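Long-range contact in phosphosugar isomerase (Escherichia coli O6:H1, PDB 5UQI), which probably interconverts D-arabinose 5-phosphate and D-ribulose 5-phosphate, as other sugar isomerases of the KpsF/GutQ group do: residues A[49-54]-A[104-109]. Residues are numbered along the deposited sequence; the frame is centred on the assembly and turned at random.
Sequences IGVGKS and AEILAT. With A5P (arabinose-5-phosphate), chain B.
The peptide joining G50 to V51 presents one flat face to I106, whose CD1 sits above it, 3.7 Å from G50 CA and 3.8 Å from G50 C. Beyond the opposite face is S54, of helix 52-67, while G50 is held by a backbone hydrogen bond to G77. The same methyl also touches the side chains of the residues before and after G50: I49 CG2 lies 4.1 Å from I106 CD1, and V51 CG1 lies 4.0 Å from I106 CD1. Bent at chi2 (-64°), I106 brings CD1 in to the strand end although its CB is not aimed there. V51 CG1 also touches E105 CB, 4.0 Å away, the two side chains crossing roughly at right angles. Within 104-109, I106 O accepts from both T109 N and T109 OG1; T109 OG1 to I106 O is 2.8 Å, with the hydroxyl oxygen in the carbonyl plane and a C=O...OG1 angle of 159°. I106 and T109 both rest on L96 of strand 93-97. Past V51 the chain turns to the sugar phosphate: S54 OG makes a 2.6 Å hydrogen bond to the phosphate oxygen A5P O1P, and K53 N makes a weak bond to A5P O3. S98, N99, S100 and T103 also bind A5P. This strand-turn-helix, at the carboxyl ends of parallel strands 46-50 and 93-97, is characteristic of the phosphosugar site of a SIS domain.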
ATOM      1  N   ILE A  49       4.214   6.389  -0.198  1.00 11.45           N
ATOM      2  CA  ILE A  49       4.351   7.224  -1.399  1.00 11.34           C
ATOM      3  C   ILE A  49       3.636   6.501  -2.529  1.00 13.13           C
ATOM      4  O   ILE A  49       3.795   5.275  -2.756  1.00 13.82           O
ATOM      5  CB  ILE A  49       5.877   7.378  -1.795  1.00 12.25           C
ATOM      6  CG1 ILE A  49       6.610   8.091  -0.668  1.00 12.54           C
ATOM      7  CG2 ILE A  49       5.968   8.140  -3.127  1.00 14.15           C
ATOM      8  CD1 ILE A  49       8.110   8.358  -0.991  1.00 15.21           C
ATOM      9  N   GLY A  50       2.842   7.267  -3.310  1.00 12.58           N
ATOM     10  CA  GLY A  50       2.109   6.713  -4.474  1.00 11.69           C
ATOM     11  C   GLY A  50       1.608   7.876  -5.303  1.00 11.79           C
ATOM     12  O   GLY A  50       1.713   9.039  -4.892  1.00 11.62           O
ATOM     13  N   VAL A  51       1.111   7.513  -6.487  1.00 12.06           N
ATOM     14  CA  VAL A  51       0.398   8.491  -7.344  1.00 12.77           C
ATOM     15  C   VAL A  51      -0.823   7.808  -7.930  1.00 12.92           C
ATOM     16  O   VAL A  51      -0.961   6.569  -7.826  1.00 14.07           O
ATOM     17  CB  VAL A  51       1.276   9.035  -8.516  1.00 13.73           C
ATOM     18  CG1 VAL A  51       2.546   9.781  -7.972  1.00 13.28           C
ATOM     19  CG2 VAL A  51       1.606   7.955  -9.539  1.00 14.87           C
ATOM     20  N   GLY A  52      -1.742   8.589  -8.505  1.00 13.70           N
ATOM     21  CA  GLY A  52      -2.950   7.921  -9.073  1.00 13.58           C
ATOM     22  C   GLY A  52      -3.776   7.192  -8.021  1.00 12.66           C
ATOM     23  O   GLY A  52      -3.804   7.583  -6.879  1.00 13.63           O
ATOM     24  N   LYS A  53      -4.446   6.119  -8.463  1.00 15.46           N
ATOM     25  CA  LYS A  53      -5.331   5.411  -7.514  1.00 15.73           C
ATOM     26  C   LYS A  53      -4.515   4.720  -6.436  1.00 15.88           C
ATOM     27  O   LYS A  53      -4.929   4.693  -5.276  1.00 16.81           O
ATOM     28  CB  LYS A  53      -6.206   4.387  -8.217  1.00 18.84           C
ATOM     29  CG  LYS A  53      -6.973   4.907  -9.408  1.00 23.30           C
ATOM     30  CD  LYS A  53      -7.856   6.106  -9.169  1.00 24.48           C
ATOM     31  CE  LYS A  53      -8.640   6.438 -10.469  1.00 27.14           C
ATOM     32  NZ  LYS A  53      -7.654   7.004 -11.468  1.00 34.69           N
ATOM     33  N   SER A  54      -3.294   4.275  -6.771  1.00 16.79           N
ATOM     34  CA  SER A  54      -2.383   3.730  -5.733  1.00 18.96           C
ATOM     35  C   SER A  54      -2.101   4.756  -4.663  1.00 17.72           C
ATOM     36  O   SER A  54      -2.025   4.390  -3.468  1.00 17.33           O
ATOM     37  CB  SER A  54      -0.999   3.360  -6.348  1.00 20.73           C
ATOM     38  OG  SER A  54      -1.132   2.192  -6.981  1.00 25.09           O
ATOM     39  N   ALA A 104       6.492   5.971 -13.873  1.00 19.47           N
ATOM     40  CA  ALA A 104       7.639   6.887 -13.996  1.00 18.18           C
ATOM     41  C   ALA A 104       7.789   7.797 -12.794  1.00 18.45           C
ATOM     42  O   ALA A 104       8.871   7.996 -12.260  1.00 19.13           O
ATOM     43  CB  ALA A 104       7.551   7.718 -15.264  1.00 21.19           C
ATOM     44  N   GLU A 105       6.647   8.330 -12.326  1.00 17.94           N
ATOM     45  CA  GLU A 105       6.731   9.246 -11.192  1.00 17.03           C
ATOM     46  C   GLU A 105       7.275   8.597  -9.926  1.00 17.46           C
ATOM     47  O   GLU A 105       7.942   9.265  -9.125  1.00 21.10           O
ATOM     48  CB  GLU A 105       5.307   9.842 -10.909  1.00 17.11           C
ATOM     49  CG  GLU A 105       4.761  10.697 -12.049  1.00 18.95           C
ATOM     50  CD  GLU A 105       3.891   9.916 -13.023  1.00 22.99           C
ATOM     51  OE1 GLU A 105       4.085   8.662 -13.211  1.00 21.61           O
ATOM     52  OE2 GLU A 105       3.075  10.559 -13.696  1.00 22.22           O
ATOM     53  N   ILE A 106       7.009   7.315  -9.702  1.00 15.90           N
ATOM     54  CA  ILE A 106       7.477   6.673  -8.517  1.00 16.71           C
ATOM     55  C   ILE A 106       8.944   6.296  -8.685  1.00 16.92           C
ATOM     56  O   ILE A 106       9.704   6.481  -7.762  1.00 17.09           O
ATOM     57  CB  ILE A 106       6.625   5.411  -8.181  1.00 17.11           C
ATOM     58  CG1 ILE A 106       5.150   5.772  -8.047  1.00 18.96           C
ATOM     59  CG2 ILE A 106       7.138   4.704  -6.940  1.00 17.45           C
ATOM     60  CD1 ILE A 106       4.921   6.732  -6.851  1.00 19.44           C
ATOM     61  N   LEU A 107       9.303   5.821  -9.872  1.00 17.41           N
ATOM     62  CA  LEU A 107      10.756   5.503 -10.028  1.00 17.72           C
ATOM     63  C   LEU A 107      11.621   6.753  -9.899  1.00 19.16           C
ATOM     64  O   LEU A 107      12.803   6.621  -9.519  1.00 18.06           O
ATOM     65  CB  LEU A 107      11.034   4.901 -11.380  1.00 18.40           C
ATOM     66  CG  LEU A 107      10.219   3.669 -11.659  1.00 17.80           C
ATOM     67  CD1 LEU A 107      10.455   3.124 -13.070  1.00 20.31           C
ATOM     68  CD2 LEU A 107      10.444   2.517 -10.708  1.00 18.95           C
ATOM     69  N   ALA A 108      11.079   7.927 -10.277  1.00 17.02           N
ATOM     70  CA  ALA A 108      11.816   9.187 -10.167  1.00 17.25           C
ATOM     71  C   ALA A 108      12.225   9.550  -8.760  1.00 16.68           C
ATOM     72  O   ALA A 108      13.162  10.334  -8.563  1.00 18.19           O
ATOM     73  CB  ALA A 108      10.981  10.320 -10.749  1.00 17.82           C
ATOM     74  N   THR A 109      11.549   8.984  -7.742  1.00 14.77           N
ATOM     75  CA  THR A 109      11.957   9.243  -6.406  1.00 14.92           C
ATOM     76  C   THR A 109      13.199   8.477  -5.938  1.00 14.85           C
ATOM     77  O   THR A 109      13.776   8.740  -4.870  1.00 16.40           O
ATOM     78  CB  THR A 109      10.859   8.882  -5.367  1.00 15.89           C
ATOM     79  OG1 THR A 109      10.674   7.476  -5.289  1.00 16.07           O
ATOM     80  CG2 THR A 109       9.518   9.601  -5.646  1.00 16.68           C
TER
HETATM   81  C1  A5P B 201      -4.313   4.988 -13.235  1.00 33.95           C
HETATM   82  O1  A5P B 201      -5.058   4.100 -13.236  1.00 50.38           O
HETATM   83  C2  A5P B 201      -3.844   5.447 -11.931  1.00 40.17           C
HETATM   84  O2  A5P B 201      -4.853   5.856 -11.062  1.00 39.16           O
HETATM   85  C3  A5P B 201      -3.018   4.319 -11.484  1.00 36.35           C
HETATM   86  O3  A5P B 201      -3.216   3.954 -10.113  1.00 37.71           O
HETATM   87  C4  A5P B 201      -1.742   5.064 -11.783  1.00 32.00           C
HETATM   88  O4  A5P B 201      -1.505   5.079 -13.180  1.00 31.97           O
HETATM   89  C5  A5P B 201      -0.556   4.492 -11.069  1.00 33.87           C
HETATM   90  O5  A5P B 201      -0.332   3.218 -11.544  1.00 27.00           O
HETATM   91  P   A5P B 201       0.561   2.299 -10.590  1.00 27.07           P
HETATM   92  O1P A5P B 201      -0.296   1.772  -9.425  1.00 20.62           O
HETATM   93  O2P A5P B 201       0.989   1.113 -11.604  1.00 24.90           O
HETATM   94  O3P A5P B 201       1.617   3.122 -10.049  1.00 26.98           O